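Local coordinates for protein glutamate--LysW ligase ArgX (Sulfolobus tokodaii, PDB 3VPB) that probably catalyses the ATP-dependent joining of the amino group of glutamate to the gamma-carboxyl group of the C-terminal glutamate of the carrier protein LysW in arginine biosynthesis, at residues B[3-8]-B[28-33]. Numbering follows the deposited sequence.
Sequences VVLIVD and YDIINV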
# COMPACT_ATOMS: atom_id res chain seq x y z
N VAL B 3 27.68 16.16 -20.59
CA VAL B 3 26.40 15.49 -20.50
C VAL B 3 26.37 14.71 -19.20
O VAL B 3 27.38 14.16 -18.77
CB VAL B 3 26.23 14.49 -21.69
CG1 VAL B 3 24.96 13.62 -21.52
CG2 VAL B 3 26.21 15.25 -23.02
N VAL B 4 25.21 14.68 -18.55
CA VAL B 4 25.02 13.74 -17.45
C VAL B 4 23.95 12.73 -17.81
O VAL B 4 22.90 13.10 -18.32
CB VAL B 4 24.75 14.45 -16.07
CG1 VAL B 4 23.48 15.26 -16.08
CG2 VAL B 4 24.74 13.41 -14.91
N LEU B 5 24.23 11.46 -17.55
CA LEU B 5 23.29 10.39 -17.81
C LEU B 5 22.73 9.98 -16.44
O LEU B 5 23.48 9.58 -15.59
CB LEU B 5 24.01 9.21 -18.50
CG LEU B 5 23.27 7.89 -18.81
CD1 LEU B 5 22.08 8.16 -19.76
CD2 LEU B 5 24.24 6.86 -19.46
N ILE B 6 21.42 10.17 -16.25
CA ILE B 6 20.78 10.01 -14.96
C ILE B 6 20.10 8.65 -14.98
O ILE B 6 19.27 8.37 -15.84
CB ILE B 6 19.70 11.12 -14.76
CG1 ILE B 6 20.33 12.52 -14.71
CG2 ILE B 6 18.82 10.83 -13.52
CD1 ILE B 6 21.27 12.73 -13.48
N VAL B 7 20.45 7.78 -14.02
CA VAL B 7 19.98 6.39 -14.08
C VAL B 7 19.55 5.93 -12.68
O VAL B 7 19.89 6.57 -11.69
CB VAL B 7 21.11 5.45 -14.61
CG1 VAL B 7 21.64 5.95 -15.98
CG2 VAL B 7 22.27 5.32 -13.58
N ASP B 8 18.77 4.85 -12.62
CA ASP B 8 18.61 4.14 -11.34
C ASP B 8 18.98 2.67 -11.51
O ASP B 8 19.85 2.14 -10.80
CB ASP B 8 17.24 4.36 -10.66
CG ASP B 8 16.03 4.06 -11.56
OD1 ASP B 8 14.88 4.40 -11.13
OD2 ASP B 8 16.19 3.49 -12.65
N TYR B 28 31.05 12.84 -20.43
CA TYR B 28 29.80 12.65 -19.69
C TYR B 28 30.09 12.01 -18.32
O TYR B 28 31.11 11.34 -18.16
CB TYR B 28 28.84 11.76 -20.50
CG TYR B 28 29.22 10.28 -20.48
CD1 TYR B 28 30.26 9.79 -21.30
CD2 TYR B 28 28.57 9.38 -19.64
CE1 TYR B 28 30.61 8.42 -21.27
CE2 TYR B 28 28.93 8.03 -19.60
CZ TYR B 28 29.94 7.57 -20.40
OH TYR B 28 30.26 6.23 -20.36
N ASP B 29 29.21 12.23 -17.36
CA ASP B 29 29.22 11.51 -16.07
C ASP B 29 27.92 10.74 -15.97
O ASP B 29 26.95 11.07 -16.64
CB ASP B 29 29.27 12.49 -14.89
CG ASP B 29 30.56 13.30 -14.82
OD1 ASP B 29 30.50 14.45 -14.35
OD2 ASP B 29 31.62 12.78 -15.20
N ILE B 30 27.89 9.75 -15.10
CA ILE B 30 26.65 9.06 -14.79
C ILE B 30 26.35 9.45 -13.34
O ILE B 30 27.24 9.38 -12.48
CB ILE B 30 26.80 7.52 -14.87
CG1 ILE B 30 27.00 7.06 -16.32
CG2 ILE B 30 25.59 6.81 -14.21
CD1 ILE B 30 27.60 5.67 -16.51
N ILE B 31 25.12 9.86 -13.07
CA ILE B 31 24.69 9.96 -11.67
C ILE B 31 23.57 8.95 -11.45
O ILE B 31 22.56 8.96 -12.18
CB ILE B 31 24.17 11.37 -11.27
CG1 ILE B 31 25.30 12.39 -11.35
CG2 ILE B 31 23.61 11.34 -9.84
CD1 ILE B 31 24.84 13.83 -11.17
N ASN B 32 23.76 8.06 -10.48
CA ASN B 32 22.70 7.13 -10.12
C ASN B 32 21.82 7.77 -9.02
O ASN B 32 22.24 7.91 -7.86
CB ASN B 32 23.28 5.79 -9.65
CG ASN B 32 22.21 4.75 -9.50
OD1 ASN B 32 21.19 4.99 -8.85
ND2 ASN B 32 22.40 3.60 -10.13
N VAL B 33 20.60 8.15 -9.39
CA VAL B 33 19.71 8.87 -8.46
C VAL B 33 18.99 7.94 -7.48
O VAL B 33 18.25 8.42 -6.63
CB VAL B 33 18.74 9.82 -9.17
CG1 VAL B 33 19.56 10.90 -9.93
CG2 VAL B 33 17.86 9.05 -10.14
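Val7 and Asn32, paired where two parallel strands end, meet at about a right angle: CG2 of Val7 stands 3.9 Å from ND2 of Asn32. The asparagine carries CG anti to its own N (chi1 -170°), which turns the amide toward the loop that follows strand 3-7, and ND2 donates a somewhat bent bond to Asp8 O (3.0 Å), approaching tilted from that carbonyl's plane. Its OD1 accepts from Ala34 N, so both ends of the amide are held and its rotation is fixed. With an alanine here both amide bonds go, and the chain at Asp8 would probably be freer to move, with Ala34 N left without this acceptor.

On the same face, CG2 of Val7 also reaches CG2 of Ile30 (3.7 Å), while Leu5 lies alongside Ile30, both pointing the same way. Helix 12-23 packs against Leu5 on this face, and Leu20 of the LysW chain rests on Ile30.

On the face that carries Val4, Ile6 and Ile31, Ile31 sits beside Ile6, whose CD1 approaches Ile31 CB at 3.9 Å, and reaches obliquely back to Val4, Ile31 CG1 to Val4 CG2 at 3.7 Å. Ile6 also meets Val33, just past the strand, crosswise, Ile6 CG2 to Val33 CG1 at 3.7 Å; Leu108 of a second subunit packs on Val33.

Between the two faces runs a ladder of five backbone bonds, from Asp29 N to Val3 O (3.0 Å) through to Val33 N to Val7 O (2.9 Å), the strand directions twisted 24° against each other. The contact illustrates how parallel pairing sets facing residues on one side of a sheet, here within the first beta-alpha-beta unit of the Rossmann-like preATP-grasp domain.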